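Local coordinates for protein piwi (Drosophila melanogaster, PDB 6KR6) that binds piRNAs and, in complexes with them, represses transposable elements, governing their methylation and silencing, at residues R403-Q408 with Q758-K763; L570-L575 with M600-Q604. All blocks are in the same frame, centred on the assembly; numbering follows the deposited sequence.

Contact 1 (R403-Q408 with Q758-K763); sequences RIIGQQ and QKLTYK
Arg-403 NH2 donates to Gln-758 OE1 at 2.6 Å, arriving in the carbonyl plane on a lone pair, although the acceptor sits somewhat off the guanidinium plane. At the far end, the OE1 of Gln-408 takes a bond from Lys-763 NZ, modelled at 2.4 Å, a length too short to be trusted at this resolution. Gln-408 NE2 turns back to Gly-406 O (2.8 Å), and this bond holds the amide, the oxygen's share being doubtful; a bend at chi2 (-58°) folds it back over its own loop. Lys-763 NZ also bonds to Glu-569 O. An alanine in place of Gln-408 would probably leave Gly-406 O without this partner and uncover part of the Tyr-762 ring. Here the end of strand 392-405 of the Argonaute fold runs over helix 754-764 of the Piwi domain, the short axes 10.2 Å apart and inclined by 48°. Tyr-762 fills the space between: Ile-405 CG2 meets its CD2 at 3.6 Å, Gln-408 CG lies 4.0 Å from the same CD2, and Gly-406 O stands at the ring edge. Beyond, Tyr-762 meets His-766 edge-to-face, while Lys-759 lays its CG near Ile-405 CG2.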
loop_
_atom_site.group_PDB
_atom_site.type_symbol
_atom_site.label_atom_id
_atom_site.label_comp_id
_atom_site.label_asym_id
_atom_site.label_seq_id
_atom_site.Cartn_x
_atom_site.Cartn_y
_atom_site.Cartn_z
ATOM N N ARG A 403 -11.758 13.487 15.639
ATOM C CA ARG A 403 -11.645 13.253 17.069
ATOM C C ARG A 403 -10.384 12.451 17.356
ATOM O O ARG A 403 -9.945 11.636 16.540
ATOM C CB ARG A 403 -12.887 12.533 17.619
ATOM C CG ARG A 403 -12.641 11.124 18.128
ATOM C CD ARG A 403 -13.922 10.498 18.648
ATOM N NE ARG A 403 -14.769 9.998 17.571
ATOM C CZ ARG A 403 -14.821 8.723 17.199
ATOM N NH1 ARG A 403 -14.076 7.820 17.822
ATOM N NH2 ARG A 403 -15.619 8.350 16.208
ATOM N N ILE A 404 -9.801 12.702 18.523
ATOM C CA ILE A 404 -8.593 12.029 18.981
ATOM C C ILE A 404 -8.993 11.054 20.080
ATOM O O ILE A 404 -9.624 11.447 21.070
ATOM C CB ILE A 404 -7.543 13.032 19.482
ATOM C CG1 ILE A 404 -7.326 14.135 18.444
ATOM C CG2 ILE A 404 -6.232 12.329 19.781
ATOM C CD1 ILE A 404 -6.310 15.179 18.867
ATOM N N ILE A 405 -8.633 9.783 19.897
ATOM C CA ILE A 405 -8.948 8.757 20.882
ATOM C C ILE A 405 -8.099 8.970 22.127
ATOM O O ILE A 405 -6.927 9.362 22.044
ATOM C CB ILE A 405 -8.716 7.355 20.286
ATOM C CG1 ILE A 405 -9.488 7.188 18.977
ATOM C CG2 ILE A 405 -9.126 6.271 21.272
ATOM C CD1 ILE A 405 -10.976 7.028 19.159
ATOM N N GLY A 406 -8.691 8.719 23.292
ATOM C CA GLY A 406 -7.946 8.824 24.530
ATOM C C GLY A 406 -6.841 7.789 24.622
ATOM O O GLY A 406 -6.865 6.746 23.967
ATOM N N GLN A 407 -5.847 8.102 25.453
ATOM C CA GLN A 407 -4.719 7.200 25.640
ATOM C C GLN A 407 -5.191 5.865 26.199
ATOM O O GLN A 407 -6.094 5.805 27.038
ATOM C CB GLN A 407 -3.691 7.824 26.584
ATOM C CG GLN A 407 -3.125 9.149 26.111
ATOM C CD GLN A 407 -2.154 9.747 27.107
ATOM O OE1 GLN A 407 -1.771 10.912 26.998
ATOM N NE2 GLN A 407 -1.748 8.948 28.086
ATOM N N GLN A 408 -4.573 4.789 25.728
ATOM C CA GLN A 408 -4.901 3.443 26.166
ATOM C C GLN A 408 -3.900 2.968 27.214
ATOM O O GLN A 408 -2.776 3.467 27.305
ATOM C CB GLN A 408 -4.927 2.482 24.976
ATOM C CG GLN A 408 -5.908 2.883 23.884
ATOM C CD GLN A 408 -7.334 2.988 24.389
ATOM O OE1 GLN A 408 -7.964 1.984 24.718
ATOM N NE2 GLN A 408 -7.850 4.209 24.456
ATOM N N GLN A 758 -13.819 1.801 16.037
ATOM C CA GLN A 758 -12.593 2.580 15.901
ATOM C C GLN A 758 -11.723 2.472 17.148
ATOM O O GLN A 758 -10.494 2.351 17.047
ATOM C CB GLN A 758 -12.943 4.036 15.605
ATOM C CG GLN A 758 -13.663 4.243 14.279
ATOM C CD GLN A 758 -14.358 5.587 14.200
ATOM O OE1 GLN A 758 -14.402 6.332 15.180
ATOM N NE2 GLN A 758 -14.907 5.903 13.034
ATOM N N LYS A 759 -12.339 2.503 18.335
ATOM C CA LYS A 759 -11.570 2.355 19.566
ATOM C C LYS A 759 -10.952 0.966 19.665
ATOM O O LYS A 759 -9.806 0.821 20.104
ATOM C CB LYS A 759 -12.451 2.639 20.783
ATOM C CG LYS A 759 -11.667 2.844 22.073
ATOM C CD LYS A 759 -12.575 3.148 23.253
ATOM C CE LYS A 759 -13.288 1.898 23.746
ATOM N NZ LYS A 759 -14.084 2.165 24.976
ATOM N N LEU A 760 -11.690 -0.066 19.250
ATOM C CA LEU A 760 -11.140 -1.418 19.256
ATOM C C LEU A 760 -9.962 -1.538 18.299
ATOM O O LEU A 760 -8.970 -2.210 18.603
ATOM C CB LEU A 760 -12.227 -2.431 18.898
ATOM C CG LEU A 760 -11.770 -3.874 18.668
ATOM C CD1 LEU A 760 -11.062 -4.426 19.897
ATOM C CD2 LEU A 760 -12.949 -4.756 18.286
ATOM N N THR A 761 -10.053 -0.896 17.133
ATOM C CA THR A 761 -8.942 -0.939 16.187
ATOM C C THR A 761 -7.724 -0.200 16.733
ATOM O O THR A 761 -6.587 -0.681 16.611
ATOM C CB THR A 761 -9.377 -0.351 14.845
ATOM O OG1 THR A 761 -10.573 -1.006 14.403
ATOM C CG2 THR A 761 -8.289 -0.547 13.807
ATOM N N TYR A 762 -7.940 0.963 17.352
ATOM C CA TYR A 762 -6.828 1.681 17.966
ATOM C C TYR A 762 -6.193 0.858 19.083
ATOM O O TYR A 762 -4.969 0.880 19.260
ATOM C CB TYR A 762 -7.302 3.039 18.491
ATOM C CG TYR A 762 -6.181 3.934 18.977
ATOM C CD1 TYR A 762 -5.122 4.271 18.145
ATOM C CD2 TYR A 762 -6.192 4.456 20.266
ATOM C CE1 TYR A 762 -4.099 5.092 18.583
ATOM C CE2 TYR A 762 -5.174 5.279 20.712
ATOM C CZ TYR A 762 -4.132 5.593 19.868
ATOM O OH TYR A 762 -3.118 6.412 20.309
ATOM N N LYS A 763 -7.011 0.121 19.840
ATOM C CA LYS A 763 -6.479 -0.792 20.850
ATOM C C LYS A 763 -5.619 -1.874 20.212
ATOM O O LYS A 763 -4.482 -2.114 20.637
ATOM C CB LYS A 763 -7.623 -1.428 21.642
ATOM C CG LYS A 763 -8.230 -0.548 22.717
ATOM C CD LYS A 763 -9.391 -1.260 23.393
ATOM C CE LYS A 763 -10.088 -0.373 24.411
ATOM N NZ LYS A 763 -9.187 0.023 25.530
#

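Contact 2 (L570-L575 with M600-Q604)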
loop_
_atom_site.group_PDB
_atom_site.type_symbol
_atom_site.label_atom_id
_atom_site.label_comp_id
_atom_site.label_asym_id
_atom_site.label_seq_id
_atom_site.Cartn_x
_atom_site.Cartn_y
_atom_site.Cartn_z
ATOM N N LEU A 570 -9.248 -4.799 27.195
ATOM C CA LEU A 570 -10.136 -5.283 26.137
ATOM C C LEU A 570 -11.507 -5.621 26.705
ATOM O O LEU A 570 -11.679 -6.683 27.328
ATOM C CB LEU A 570 -9.528 -6.505 25.452
ATOM C CG LEU A 570 -10.342 -7.174 24.344
ATOM C CD1 LEU A 570 -10.571 -6.213 23.189
ATOM C CD2 LEU A 570 -9.650 -8.440 23.866
ATOM N N PRO A 571 -12.515 -4.761 26.516
ATOM C CA PRO A 571 -13.860 -5.030 27.057
ATOM C C PRO A 571 -14.745 -5.809 26.084
ATOM O O PRO A 571 -15.825 -5.360 25.686
ATOM C CB PRO A 571 -14.389 -3.616 27.318
ATOM C CG PRO A 571 -13.776 -2.803 26.221
ATOM C CD PRO A 571 -12.411 -3.404 25.952
ATOM N N LEU A 572 -14.286 -6.998 25.698
ATOM C CA LEU A 572 -15.050 -7.867 24.812
ATOM C C LEU A 572 -14.746 -9.320 25.149
ATOM O O LEU A 572 -13.605 -9.667 25.464
ATOM C CB LEU A 572 -14.741 -7.586 23.337
ATOM C CG LEU A 572 -15.601 -6.518 22.659
ATOM C CD1 LEU A 572 -15.222 -6.377 21.194
ATOM C CD2 LEU A 572 -17.078 -6.852 22.805
ATOM N N SER A 573 -15.775 -10.162 25.077
ATOM C CA SER A 573 -15.680 -11.568 25.447
ATOM C C SER A 573 -15.773 -12.439 24.201
ATOM O O SER A 573 -16.621 -12.200 23.334
ATOM C CB SER A 573 -16.786 -11.949 26.437
ATOM O OG SER A 573 -16.758 -11.123 27.587
ATOM N N GLY A 574 -14.910 -13.447 24.124
ATOM C CA GLY A 574 -14.924 -14.371 23.002
ATOM C C GLY A 574 -14.622 -13.744 21.657
ATOM O O GLY A 574 -15.258 -14.099 20.657
ATOM N N LEU A 575 -13.664 -12.825 21.606
ATOM C CA LEU A 575 -13.290 -12.149 20.371
ATOM C C LEU A 575 -11.994 -12.736 19.832
ATOM O O LEU A 575 -11.008 -12.862 20.567
ATOM C CB LEU A 575 -13.135 -10.645 20.599
ATOM C CG LEU A 575 -12.298 -9.864 19.581
ATOM C CD1 LEU A 575 -12.894 -9.937 18.181
ATOM C CD2 LEU A 575 -12.142 -8.415 20.018
ATOM N N MET A 600 -6.596 -15.269 20.483
ATOM C CA MET A 600 -7.356 -16.311 21.174
ATOM C C MET A 600 -7.962 -15.736 22.453
ATOM O O MET A 600 -7.545 -16.090 23.558
ATOM C CB MET A 600 -6.475 -17.524 21.485
ATOM C CG MET A 600 -5.770 -18.104 20.281
ATOM S SD MET A 600 -6.068 -19.870 20.120
ATOM C CE MET A 600 -6.099 -20.020 18.340
ATOM N N ASP A 601 -8.956 -14.864 22.296
ATOM C CA ASP A 601 -9.691 -14.289 23.422
ATOM C C ASP A 601 -8.717 -13.669 24.428
ATOM O O ASP A 601 -8.427 -14.220 25.493
ATOM C CB ASP A 601 -10.575 -15.354 24.081
ATOM C CG ASP A 601 -11.634 -14.762 24.992
ATOM O OD1 ASP A 601 -11.702 -13.520 25.107
ATOM O OD2 ASP A 601 -12.408 -15.543 25.587
ATOM N N LEU A 602 -8.210 -12.498 24.034
ATOM C CA LEU A 602 -7.054 -11.897 24.692
ATOM C C LEU A 602 -7.289 -11.603 26.168
ATOM O O LEU A 602 -6.320 -11.487 26.927
ATOM C CB LEU A 602 -6.649 -10.622 23.955
ATOM C CG LEU A 602 -6.258 -10.850 22.494
ATOM C CD1 LEU A 602 -5.994 -9.532 21.791
ATOM C CD2 LEU A 602 -5.040 -11.759 22.414
ATOM N N GLN A 603 -8.546 -11.490 26.603
ATOM C CA GLN A 603 -8.798 -11.211 28.012
ATOM C C GLN A 603 -8.537 -12.422 28.898
ATOM O O GLN A 603 -8.390 -12.260 30.113
ATOM C CB GLN A 603 -10.229 -10.707 28.209
ATOM C CG GLN A 603 -11.321 -11.688 27.819
ATOM C CD GLN A 603 -12.711 -11.132 28.074
ATOM O OE1 GLN A 603 -13.697 -11.868 28.076
ATOM N NE2 GLN A 603 -12.793 -9.822 28.289
ATOM N N GLN A 604 -8.463 -13.624 28.324
ATOM C CA GLN A 604 -8.139 -14.831 29.079
ATOM C C GLN A 604 -6.812 -15.425 28.623
ATOM O O GLN A 604 -5.842 -15.434 29.388
ATOM C CB GLN A 604 -9.259 -15.867 28.955
ATOM C CG GLN A 604 -10.504 -15.567 29.766
ATOM C CD GLN A 604 -11.431 -16.763 29.842
ATOM O OE1 GLN A 604 -11.047 -17.880 29.495
ATOM N NE2 GLN A 604 -12.659 -16.538 30.296
#
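Gln-603 lays one face of its side-chain amide over the carbonyl of Leu-572, whose O lies 3.1 Å from Gln-603 CD. Coming in over the plane, this oxygen is poorly placed for the NE2 hydrogens, despite its nearness. Near the amide plane, Ser-573 OG donates to Gln-603 OE1 at 3.2 Å. CG of Gln-603 sits between its backbone N and carbonyl carbon (chi1 62°), and the extended chain beyond carries the amide across to the 570-575 loop. The carboxylate of Asp-601 is approached well above its plane by Gly-574 N, which makes a weak bond of 3.4 Å to Asp-601 OD1. Asp-601 N gives a second weak bond, 3.3 Å to Leu-575 O, prolonging the antiparallel pairing of strands 575-584 and 592-599 just past the hairpin's open end. Gly-574 turns the chain there with a positive phi of 63°. Apart from these polar groups, Leu-570 CD2 packs on Leu-602 CB at 3.7 Å. Asp-601 also touches Tyr-636 and His-640 of helix 625-640, Leu-575 lies on Val-648 of the parallel neighbour strand 646-652, and the leucines of the 570-575 loop face helix 754-764.

From the N terminus, the chain first passes 403-408 at the end of strand 392-405, which pairs with 61-68 near the start of the model. It then traverses the four-stranded parallel sheet between 446 and 537 before reaching 570-575. Contact 2 closes a short excursion, the hairpin of strands 575-584 and 592-599, at 600-604. Only much later does helix 754-764 return to complete contact 1, so the small loop lies within the large one. The centres of contacts 1 and 2 are about 17 Å apart, joined by that helix: Leu-760 CD1 meets Leu-570 CD1 at 3.8 Å, and Lys-763 packs on Pro-571. One helix thus links strand 392-405 to the hairpin base of the RNase H-like Piwi domain.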